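Local coordinates for protein UDP-4-amino-4,6-dideoxy-N-acetyl-beta-L-altrosamine transaminase (PDB 2FN6) that catalyses a pyridoxal phosphate-dependent transamination that makes UDP-4-amino-4,6-dideoxy-N-acetyl-beta-L-altrosamine, the second step of pseudaminic acid biosynthesis for flagellin modification, at residues A[76-81]-A[120-125]. Residues are numbered along the deposited sequence; the frame is centred on the assembly and turned at random.
Sequences EIITTP and ERTKAI
Ile78 packs against Ile125 and Thr122 of the adjacent strand, a worked case of one side chain spanning two neighbours. Its CB lies against Ile125 CD1, and CG1 is about equally far from that methyl and Thr122 CG2, both on one side. With CG1 anti to the carbonyl carbon (chi1 -58°) and the chain nearly extended beyond it, CD1 finishes 3.6 Å from Ile125 CD1 and 3.7 Å from Thr122 CG2. Ile78 and Ile125 run side by side and point the same way, whereas Thr122 is crossed at a slant; its hydroxyl turns to the backbone of Asn119. Leu114 adds to this apolar face.

The backbones beneath belong to neighbouring parallel strands, 76-79 and 122-128, within the seven-stranded mixed sheet of the PLP-dependent aminotransferase fold, where 76-79 is flanked on its other edge by strand 97-100. Lys123 N donates to Glu76 O at 2.8 Å, and Ile78 N reaches Ala124 O at 2.9 Å. On the reverse face, covered in part by Leu91 of helix 86-93, Ile77 CG1 rests 3.9 Å from Ala124 CB.

Just before strand 122-128, the Glu76 carboxylate lies over the aliphatic base of Arg121, Glu76 OE1 being 3.4 Å from Arg121 CG. The bent arginine carries its guanidinium to Ala72 O; the opposite charges are near but not in contact (Glu76 OE1 to Arg121 NE 5.0 Å), and Glu76 OE2 hydrogen-bonds weakly to Asn119 ND2.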
ATOM      1  N   GLU A  76     -13.099 -15.949 -16.204  1.00 58.14           N
ATOM      2  CA  GLU A  76     -14.177 -14.996 -16.081  1.00 57.41           C
ATOM      3  C   GLU A  76     -14.713 -15.023 -14.664  1.00 56.86           C
ATOM      4  O   GLU A  76     -14.870 -16.094 -14.059  1.00 56.86           O
ATOM      5  CB  GLU A  76     -15.287 -15.282 -17.092  1.00 57.70           C
ATOM      6  CG  GLU A  76     -14.922 -14.917 -18.533  1.00 60.23           C
ATOM      7  CD  GLU A  76     -15.954 -15.377 -19.587  1.00 60.01           C
ATOM      8  OE1 GLU A  76     -15.539 -15.571 -20.760  1.00 65.72           O
ATOM      9  OE2 GLU A  76     -17.157 -15.540 -19.263  1.00 52.65           O
ATOM     10  N   ILE A  77     -14.965 -13.831 -14.131  1.00 54.54           N
ATOM     11  CA  ILE A  77     -15.580 -13.689 -12.826  1.00 51.96           C
ATOM     12  C   ILE A  77     -16.767 -12.758 -12.972  1.00 52.39           C
ATOM     13  O   ILE A  77     -16.671 -11.713 -13.605  1.00 52.14           O
ATOM     14  CB  ILE A  77     -14.573 -13.162 -11.772  1.00 51.79           C
ATOM     15  CG1 ILE A  77     -13.622 -14.286 -11.354  1.00 51.29           C
ATOM     16  CG2 ILE A  77     -15.303 -12.578 -10.561  1.00 48.90           C
ATOM     17  CD1 ILE A  77     -12.476 -13.849 -10.480  1.00 52.06           C
ATOM     18  N   ILE A  78     -17.897 -13.157 -12.402  1.00 53.69           N
ATOM     19  CA  ILE A  78     -19.102 -12.339 -12.443  1.00 53.44           C
ATOM     20  C   ILE A  78     -19.082 -11.395 -11.258  1.00 53.89           C
ATOM     21  O   ILE A  78     -18.773 -11.796 -10.130  1.00 53.62           O
ATOM     22  CB  ILE A  78     -20.399 -13.188 -12.410  1.00 52.59           C
ATOM     23  CG1 ILE A  78     -20.419 -14.181 -13.587  1.00 55.57           C
ATOM     24  CG2 ILE A  78     -21.625 -12.278 -12.436  1.00 49.75           C
ATOM     25  CD1 ILE A  78     -21.390 -15.369 -13.444  1.00 54.41           C
ATOM     26  N   THR A  79     -19.406 -10.137 -11.529  1.00 53.11           N
ATOM     27  CA  THR A  79     -19.472  -9.125 -10.497  1.00 52.58           C
ATOM     28  C   THR A  79     -20.469  -8.051 -10.906  1.00 53.01           C
ATOM     29  O   THR A  79     -21.059  -8.125 -11.984  1.00 55.29           O
ATOM     30  CB  THR A  79     -18.061  -8.537 -10.162  1.00 52.19           C
ATOM     31  OG1 THR A  79     -18.146  -7.719  -8.989  1.00 52.36           O
ATOM     32  CG2 THR A  79     -17.491  -7.725 -11.323  1.00 50.78           C
ATOM     33  N   THR A  80     -20.668  -7.071 -10.036  1.00 51.80           N
ATOM     34  CA  THR A  80     -21.615  -6.003 -10.289  1.00 50.82           C
ATOM     35  C   THR A  80     -20.899  -4.866 -10.987  1.00 50.68           C
ATOM     36  O   THR A  80     -19.699  -4.700 -10.794  1.00 54.48           O
ATOM     37  CB  THR A  80     -22.233  -5.508  -8.973  1.00 51.01           C
ATOM     38  OG1 THR A  80     -23.090  -4.397  -9.239  1.00 52.67           O
ATOM     39  CG2 THR A  80     -21.157  -5.074  -7.988  1.00 52.18           C
ATOM     40  N   PRO A  81     -21.613  -4.098 -11.827  1.00 49.73           N
ATOM     41  CA  PRO A  81     -21.035  -2.895 -12.411  1.00 47.03           C
ATOM     42  C   PRO A  81     -21.277  -1.652 -11.547  1.00 46.88           C
ATOM     43  O   PRO A  81     -20.734  -0.577 -11.847  1.00 46.76           O
ATOM     44  CB  PRO A  81     -21.808  -2.763 -13.722  1.00 48.17           C
ATOM     45  CG  PRO A  81     -23.182  -3.238 -13.371  1.00 47.69           C
ATOM     46  CD  PRO A  81     -22.987  -4.331 -12.322  1.00 49.29           C
ATOM     47  N   GLU A 120     -18.414 -22.004 -18.990  1.00 72.88           N
ATOM     48  CA  GLU A 120     -17.247 -22.832 -18.666  1.00 76.19           C
ATOM     49  C   GLU A 120     -16.128 -22.033 -18.021  1.00 75.66           C
ATOM     50  O   GLU A 120     -15.400 -22.555 -17.180  1.00 75.38           O
ATOM     51  CB  GLU A 120     -16.686 -23.495 -19.923  1.00 78.61           C
ATOM     52  CG  GLU A 120     -17.514 -24.628 -20.490  1.00 84.05           C
ATOM     53  CD  GLU A 120     -16.851 -25.246 -21.703  1.00 88.83           C
ATOM     54  OE1 GLU A 120     -16.625 -24.518 -22.698  1.00 88.82           O
ATOM     55  OE2 GLU A 120     -16.547 -26.459 -21.655  1.00 91.27           O
ATOM     56  N   ARG A 121     -15.990 -20.776 -18.444  1.00 74.81           N
ATOM     57  CA  ARG A 121     -14.903 -19.906 -17.996  1.00 73.40           C
ATOM     58  C   ARG A 121     -15.100 -19.402 -16.557  1.00 71.80           C
ATOM     59  O   ARG A 121     -14.137 -19.021 -15.895  1.00 72.49           O
ATOM     60  CB  ARG A 121     -14.719 -18.708 -18.950  1.00 74.89           C
ATOM     61  CG  ARG A 121     -14.957 -18.945 -20.465  1.00 75.09           C
ATOM     62  CD  ARG A 121     -14.056 -20.009 -21.063  1.00 77.58           C
ATOM     63  NE  ARG A 121     -12.649 -19.612 -21.145  1.00 80.29           N
ATOM     64  CZ  ARG A 121     -12.022 -19.290 -22.274  1.00 81.03           C
ATOM     65  NH1 ARG A 121     -12.672 -19.305 -23.429  1.00 81.30           N
ATOM     66  NH2 ARG A 121     -10.740 -18.951 -22.249  1.00 80.51           N
ATOM     67  N   THR A 122     -16.345 -19.411 -16.081  1.00 69.52           N
ATOM     68  CA  THR A 122     -16.709 -18.821 -14.794  1.00 67.15           C
ATOM     69  C   THR A 122     -15.953 -19.452 -13.635  1.00 65.18           C
ATOM     70  O   THR A 122     -15.939 -20.676 -13.501  1.00 65.44           O
ATOM     71  CB  THR A 122     -18.213 -18.938 -14.543  1.00 67.67           C
ATOM     72  OG1 THR A 122     -18.910 -18.719 -15.773  1.00 70.84           O
ATOM     73  CG2 THR A 122     -18.668 -17.900 -13.535  1.00 68.19           C
ATOM     74  N   LYS A 123     -15.325 -18.600 -12.814  1.00 61.76           N
ATOM     75  CA  LYS A 123     -14.486 -19.031 -11.695  1.00 58.10           C
ATOM     76  C   LYS A 123     -15.078 -18.594 -10.360  1.00 57.47           C
ATOM     77  O   LYS A 123     -14.920 -19.288  -9.347  1.00 55.45           O
ATOM     78  CB  LYS A 123     -13.085 -18.432 -11.826  1.00 58.64           C
ATOM     79  CG  LYS A 123     -11.912 -19.373 -11.489  1.00 60.23           C
ATOM     80  CD  LYS A 123     -12.016 -20.070 -10.141  1.00 56.33           C
ATOM     81  CE  LYS A 123     -10.679 -20.679  -9.725  1.00 57.53           C
ATOM     82  NZ  LYS A 123     -10.000 -21.587 -10.717  1.00 52.20           N
ATOM     83  N   ALA A 124     -15.743 -17.433 -10.362  1.00 57.24           N
ATOM     84  CA  ALA A 124     -16.278 -16.837  -9.131  1.00 55.73           C
ATOM     85  C   ALA A 124     -17.367 -15.795  -9.343  1.00 55.89           C
ATOM     86  O   ALA A 124     -17.524 -15.240 -10.436  1.00 55.71           O
ATOM     87  CB  ALA A 124     -15.157 -16.225  -8.314  1.00 56.01           C
ATOM     88  N   ILE A 125     -18.121 -15.551  -8.272  1.00 55.47           N
ATOM     89  CA  ILE A 125     -18.984 -14.385  -8.165  1.00 54.02           C
ATOM     90  C   ILE A 125     -18.383 -13.455  -7.114  1.00 53.45           C
ATOM     91  O   ILE A 125     -18.088 -13.878  -5.981  1.00 53.02           O
ATOM     92  CB  ILE A 125     -20.414 -14.744  -7.724  1.00 54.92           C
ATOM     93  CG1 ILE A 125     -20.948 -15.980  -8.477  1.00 58.41           C
ATOM     94  CG2 ILE A 125     -21.331 -13.525  -7.840  1.00 52.43           C
ATOM     95  CD1 ILE A 125     -21.377 -15.744  -9.909  1.00 59.31           C
TER